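Local coordinates for protein succinate dehydrogenase subunit D (Mycolicibacterium smegmatis MC2 51, PDB 6LUM) that probably helps anchor a succinate dehydrogenase in the membrane, binding haem and menaquinone so that electrons from succinate can reach the quinone, at residues Asp97-Ile106 against Thr140-Val149. Sequence-based numbering, arbitrary orientation.
Sequences DMALLWLAMI and TLVLGSYVLV. With HEM (protoporphyrin IX containing Fe), chain S; MQ9 (menaquinone-9), chain V.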
loop_
_atom_site.group_PDB
_atom_site.type_symbol
_atom_site.label_atom_id
_atom_site.label_comp_id
_atom_site.label_asym_id
_atom_site.label_seq_id
_atom_site.Cartn_x
_atom_site.Cartn_y
_atom_site.Cartn_z
ATOM N N ASP B 97 44.783 4.750 -25.845
ATOM C CA ASP B 97 44.750 3.346 -25.448
ATOM C C ASP B 97 44.146 3.148 -24.070
ATOM O O ASP B 97 43.503 2.129 -23.829
ATOM C CB ASP B 97 46.142 2.755 -25.483
ATOM C CG ASP B 97 46.655 2.595 -26.869
ATOM O OD1 ASP B 97 45.905 2.109 -27.727
ATOM O OD2 ASP B 97 47.814 2.956 -27.111
ATOM N N MET B 98 44.319 4.095 -23.152
ATOM C CA MET B 98 43.661 3.941 -21.861
ATOM C C MET B 98 42.149 4.040 -21.988
ATOM O O MET B 98 41.416 3.237 -21.398
ATOM C CB MET B 98 44.169 4.976 -20.877
ATOM C CG MET B 98 43.731 4.709 -19.461
ATOM S SD MET B 98 44.420 3.208 -18.774
ATOM C CE MET B 98 45.336 3.864 -17.411
ATOM N N ALA B 99 41.661 5.021 -22.746
ATOM C CA ALA B 99 40.229 5.130 -22.981
ATOM C C ALA B 99 39.700 3.913 -23.711
ATOM O O ALA B 99 38.619 3.417 -23.393
ATOM C CB ALA B 99 39.926 6.390 -23.771
ATOM N N LEU B 100 40.443 3.414 -24.696
ATOM C CA LEU B 100 40.024 2.215 -25.403
ATOM C C LEU B 100 39.892 1.039 -24.451
ATOM O O LEU B 100 38.873 0.351 -24.449
ATOM C CB LEU B 100 41.012 1.914 -26.523
ATOM C CG LEU B 100 40.819 0.720 -27.442
ATOM C CD1 LEU B 100 39.433 0.668 -27.968
ATOM C CD2 LEU B 100 41.775 0.835 -28.563
ATOM N N LEU B 101 40.896 0.809 -23.605
ATOM C CA LEU B 101 40.833 -0.301 -22.658
ATOM C C LEU B 101 39.632 -0.186 -21.742
ATOM O O LEU B 101 38.860 -1.135 -21.596
ATOM C CB LEU B 101 42.114 -0.363 -21.836
ATOM C CG LEU B 101 42.155 -1.337 -20.667
ATOM C CD1 LEU B 101 42.519 -2.710 -21.130
ATOM C CD2 LEU B 101 43.156 -0.854 -19.687
ATOM N N TRP B 102 39.447 0.973 -21.121
ATOM C CA TRP B 102 38.388 1.090 -20.127
ATOM C C TRP B 102 37.009 1.021 -20.766
ATOM O O TRP B 102 36.155 0.245 -20.325
ATOM C CB TRP B 102 38.578 2.366 -19.318
ATOM C CG TRP B 102 39.515 2.108 -18.213
ATOM C CD1 TRP B 102 40.860 2.109 -18.282
ATOM C CD2 TRP B 102 39.181 1.726 -16.883
ATOM N NE1 TRP B 102 41.397 1.776 -17.075
ATOM C CE2 TRP B 102 40.382 1.538 -16.194
ATOM C CE3 TRP B 102 37.981 1.543 -16.201
ATOM C CZ2 TRP B 102 40.422 1.177 -14.858
ATOM C CZ3 TRP B 102 38.023 1.185 -14.880
ATOM C CH2 TRP B 102 39.232 1.006 -14.221
ATOM N N LEU B 103 36.772 1.801 -21.821
ATOM C CA LEU B 103 35.477 1.768 -22.483
ATOM C C LEU B 103 35.177 0.389 -23.043
ATOM O O LEU B 103 34.068 -0.119 -22.880
ATOM C CB LEU B 103 35.429 2.810 -23.591
ATOM C CG LEU B 103 35.238 4.253 -23.150
ATOM C CD1 LEU B 103 35.126 5.129 -24.348
ATOM C CD2 LEU B 103 34.020 4.388 -22.296
ATOM N N ALA B 104 36.150 -0.241 -23.701
ATOM C CA ALA B 104 35.900 -1.529 -24.325
ATOM C C ALA B 104 35.629 -2.605 -23.293
ATOM O O ALA B 104 34.737 -3.430 -23.483
ATOM C CB ALA B 104 37.078 -1.923 -25.200
ATOM N N MET B 105 36.371 -2.618 -22.185
ATOM C CA MET B 105 36.142 -3.659 -21.194
ATOM C C MET B 105 34.815 -3.469 -20.483
ATOM O O MET B 105 34.109 -4.445 -20.242
ATOM C CB MET B 105 37.280 -3.712 -20.183
ATOM C CG MET B 105 38.577 -4.295 -20.702
ATOM S SD MET B 105 38.409 -5.709 -21.795
ATOM C CE MET B 105 37.938 -6.993 -20.657
ATOM N N ILE B 106 34.436 -2.235 -20.145
ATOM C CA ILE B 106 33.147 -2.058 -19.477
ATOM C C ILE B 106 31.994 -2.356 -20.430
ATOM O O ILE B 106 31.000 -2.979 -20.044
ATOM C CB ILE B 106 33.031 -0.649 -18.874
ATOM C CG1 ILE B 106 34.259 -0.311 -18.050
ATOM C CG2 ILE B 106 31.844 -0.575 -17.967
ATOM C CD1 ILE B 106 34.414 -1.156 -16.855
ATOM N N THR B 140 41.687 -8.117 -16.321
ATOM C CA THR B 140 42.146 -7.481 -17.549
ATOM C C THR B 140 42.288 -5.976 -17.382
ATOM O O THR B 140 43.250 -5.384 -17.874
ATOM C CB THR B 140 41.198 -7.813 -18.690
ATOM O OG1 THR B 140 41.388 -9.177 -19.065
ATOM C CG2 THR B 140 41.487 -6.957 -19.875
ATOM N N LEU B 141 41.366 -5.340 -16.665
ATOM C CA LEU B 141 41.472 -3.901 -16.458
ATOM C C LEU B 141 42.698 -3.539 -15.636
ATOM O O LEU B 141 43.416 -2.602 -15.985
ATOM C CB LEU B 141 40.212 -3.368 -15.793
ATOM C CG LEU B 141 39.058 -3.056 -16.731
ATOM C CD1 LEU B 141 37.885 -2.570 -15.950
ATOM C CD2 LEU B 141 39.480 -2.026 -17.705
ATOM N N VAL B 142 42.972 -4.262 -14.547
ATOM C CA VAL B 142 44.133 -3.885 -13.744
ATOM C C VAL B 142 45.430 -4.209 -14.470
ATOM O O VAL B 142 46.401 -3.460 -14.363
ATOM C CB VAL B 142 44.098 -4.526 -12.344
ATOM C CG1 VAL B 142 42.760 -4.303 -11.688
ATOM C CG2 VAL B 142 44.441 -5.981 -12.392
ATOM N N LEU B 143 45.469 -5.281 -15.258
ATOM C CA LEU B 143 46.694 -5.595 -15.982
ATOM C C LEU B 143 46.964 -4.579 -17.083
ATOM O O LEU B 143 48.096 -4.105 -17.241
ATOM C CB LEU B 143 46.605 -7.001 -16.556
ATOM C CG LEU B 143 47.909 -7.547 -17.104
ATOM C CD1 LEU B 143 48.966 -7.503 -16.037
ATOM C CD2 LEU B 143 47.699 -8.951 -17.596
ATOM N N GLY B 144 45.941 -4.226 -17.858
ATOM C CA GLY B 144 46.127 -3.222 -18.884
ATOM C C GLY B 144 46.484 -1.869 -18.314
ATOM O O GLY B 144 47.354 -1.175 -18.839
ATOM N N SER B 145 45.819 -1.471 -17.231
ATOM C CA SER B 145 46.130 -0.192 -16.614
ATOM C C SER B 145 47.547 -0.173 -16.078
ATOM O O SER B 145 48.243 0.832 -16.204
ATOM C CB SER B 145 45.142 0.097 -15.497
ATOM O OG SER B 145 43.832 0.173 -16.000
ATOM N N TYR B 146 47.997 -1.273 -15.475
ATOM C CA TYR B 146 49.363 -1.335 -14.983
ATOM C C TYR B 146 50.356 -1.174 -16.117
ATOM O O TYR B 146 51.298 -0.385 -16.023
ATOM C CB TYR B 146 49.597 -2.651 -14.250
ATOM C CG TYR B 146 51.022 -2.825 -13.824
ATOM C CD1 TYR B 146 51.502 -2.192 -12.711
ATOM C CD2 TYR B 146 51.893 -3.601 -14.550
ATOM C CE1 TYR B 146 52.788 -2.325 -12.331
ATOM C CE2 TYR B 146 53.188 -3.737 -14.172
ATOM C CZ TYR B 146 53.625 -3.092 -13.062
ATOM O OH TYR B 146 54.921 -3.210 -12.664
ATOM N N VAL B 147 50.158 -1.914 -17.207
ATOM C CA VAL B 147 51.093 -1.846 -18.327
ATOM C C VAL B 147 51.137 -0.446 -18.920
ATOM O O VAL B 147 52.206 0.058 -19.267
ATOM C CB VAL B 147 50.725 -2.896 -19.383
ATOM C CG1 VAL B 147 51.648 -2.799 -20.552
ATOM C CG2 VAL B 147 50.810 -4.249 -18.778
ATOM N N LEU B 148 49.987 0.204 -19.054
ATOM C CA LEU B 148 49.989 1.557 -19.596
ATOM C C LEU B 148 50.661 2.541 -18.654
ATOM O O LEU B 148 51.490 3.346 -19.081
ATOM C CB LEU B 148 48.569 2.007 -19.902
ATOM C CG LEU B 148 47.983 1.572 -21.222
ATOM C CD1 LEU B 148 46.516 1.701 -21.142
ATOM C CD2 LEU B 148 48.499 2.542 -22.221
ATOM N N VAL B 149 50.312 2.507 -17.373
ATOM C CA VAL B 149 50.802 3.530 -16.463
ATOM C C VAL B 149 52.298 3.389 -16.237
ATOM O O VAL B 149 53.032 4.379 -16.254
ATOM C CB VAL B 149 50.026 3.478 -15.139
ATOM C CG1 VAL B 149 50.650 4.399 -14.140
ATOM C CG2 VAL B 149 48.597 3.862 -15.363
HETATM C CHA HEM S . 46.852 -2.827 -27.531
HETATM C CHB HEM S . 47.526 -4.623 -31.947
HETATM C CHC HEM S . 42.799 -5.115 -32.356
HETATM C CHD HEM S . 42.141 -2.894 -28.114
HETATM C C1A HEM S . 47.301 -3.207 -28.758
HETATM C C2A HEM S . 48.586 -2.732 -29.198
HETATM C C3A HEM S . 48.774 -3.233 -30.403
HETATM C C4A HEM S . 47.610 -4.012 -30.734
HETATM C CMA HEM S . 49.964 -3.073 -31.362
HETATM C CAA HEM S . 49.459 -1.825 -28.292
HETATM C CBA HEM S . 50.450 -0.893 -28.978
HETATM C CGA HEM S . 49.934 0.510 -29.030
HETATM O O1A HEM S . 50.492 1.328 -29.792
HETATM O O2A HEM S . 48.958 0.810 -28.321
HETATM C C1B HEM S . 46.311 -4.944 -32.439
HETATM C C2B HEM S . 46.079 -5.649 -33.653
HETATM C C3B HEM S . 44.761 -5.786 -33.777
HETATM C C4B HEM S . 44.141 -5.183 -32.620
HETATM C CMB HEM S . 47.222 -6.092 -34.580
HETATM C CAB HEM S . 43.961 -6.480 -34.893
HETATM C CBB HEM S . 44.498 -7.381 -35.713
HETATM C C1C HEM S . 42.228 -4.562 -31.239
HETATM C C2C HEM S . 40.818 -4.526 -30.959
HETATM C C3C HEM S . 40.646 -3.907 -29.789
HETATM C C4C HEM S . 41.935 -3.553 -29.293
HETATM C CMC HEM S . 39.763 -5.117 -31.911
HETATM C CAC HEM S . 39.377 -3.583 -28.982
HETATM C CBC HEM S . 38.167 -4.046 -29.281
HETATM C C1D HEM S . 43.361 -2.679 -27.555
HETATM C C2D HEM S . 43.637 -2.101 -26.278
HETATM C C3D HEM S . 44.942 -2.072 -26.095
HETATM C C4D HEM S . 45.537 -2.633 -27.272
HETATM C CMD HEM S . 42.581 -1.616 -25.298
HETATM C CAD HEM S . 45.677 -1.535 -24.859
HETATM C CBD HEM S . 46.478 -2.669 -24.243
HETATM C CGD HEM S . 46.881 -2.306 -22.854
HETATM O O1D HEM S . 47.651 -3.070 -22.237
HETATM O O2D HEM S . 46.431 -1.249 -22.377
HETATM N NA HEM S . 46.678 -4.056 -29.685
HETATM N NB HEM S . 45.123 -4.673 -31.816
HETATM N NC HEM S . 42.884 -3.951 -30.199
HETATM N ND HEM S . 44.548 -2.985 -28.148
HETATM FE FE HEM S . 44.802 -3.962 -29.938
HETATM C C5 MQ9 V . 47.782 -0.084 -11.291
HETATM C C5M MQ9 V . 46.467 0.179 -12.041
HETATM C C4 MQ9 V . 48.844 0.843 -11.365
HETATM O O4 MQ9 V . 48.702 2.050 -12.146
HETATM C C3 MQ9 V . 50.048 0.596 -10.673
HETATM C C2 MQ9 V . 50.180 -0.532 -9.939
HETATM C C1 MQ9 V . 49.112 -1.460 -9.874
HETATM O O1 MQ9 V . 49.298 -2.641 -9.089
HETATM C C6 MQ9 V . 47.923 -1.226 -10.548
HETATM C C3A MQ9 V . 51.160 1.556 -10.738
HETATM C C3B MQ9 V . 52.364 1.277 -10.026
HETATM C C3C MQ9 V . 52.493 0.126 -9.278
HETATM C C3D MQ9 V . 51.397 -0.810 -9.217
HETATM C C7 MQ9 V . 46.758 -2.228 -10.488
HETATM C C8 MQ9 V . 46.319 -2.713 -9.035
HETATM C C9 MQ9 V . 44.812 -2.436 -8.735
HETATM C C10 MQ9 V . 44.646 -1.080 -8.192
HETATM C C11 MQ9 V . 44.297 -3.470 -7.711
HETATM C C12 MQ9 V . 43.261 -2.844 -6.745
HETATM C C13 MQ9 V . 41.772 -3.248 -7.120
HETATM C C14 MQ9 V . 41.238 -4.318 -6.157
HETATM C C15 MQ9 V . 39.831 -3.930 -5.699
HETATM C C16 MQ9 V . 41.201 -5.633 -6.881
HETATM C C17 MQ9 V . 42.507 -6.438 -6.682
#
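W102 and L141 meet across this antiparallel helix pair, which illustrates how apolar packing and a lone polar bond can share one interface. The apolar part rests on two interlocked leucines. L141 enters the hole formed by L101, W102, M105 and I106, and its CD2 lies over the indole face, 4.0 Å from the centroid of the five-membered ring of W102, a CH-pi contact. L101 returns the knob among T140, L141, G144 and S145; with CG anti to the backbone N (chi1 172°), the side chain carries CD2 to the backbone of the other helix, 3.7 Å from both G144 C and S145 N. Beyond these, M105 CE packs on T140 CG2 at 3.6 Å, while the bent chain of M98 brings SD against L148 CD1.

The polar part is one bond: W102 NE1 donates to S145 OG at 3.1 Å, bent to 138° at the hydrogen and tilted from the indole plane. S145 OG in turn donates to L141 O (2.8 Å) of its own helix, which also accepts from S145 N on the opposite face of its carbonyl plane; the two bonds probably hold the hydroxyl's rotation. With an alanine in place of W102, S145 OG is likely to lose its indole donor and L141 its aromatic face, opening a gap between the helices.

Cofactors border both sides: L101 and L148 line a haem pocket, where D97 OD2 accepts a hydrogen bond from W88 NE1, and S145 and V149 touch menaquinone. The arrangement is knobs-into-holes packing of antiparallel transmembrane helices 91-119 and 123-149, in the haem- and quinone-binding membrane anchor of the succinate dehydrogenase/fumarate reductase family.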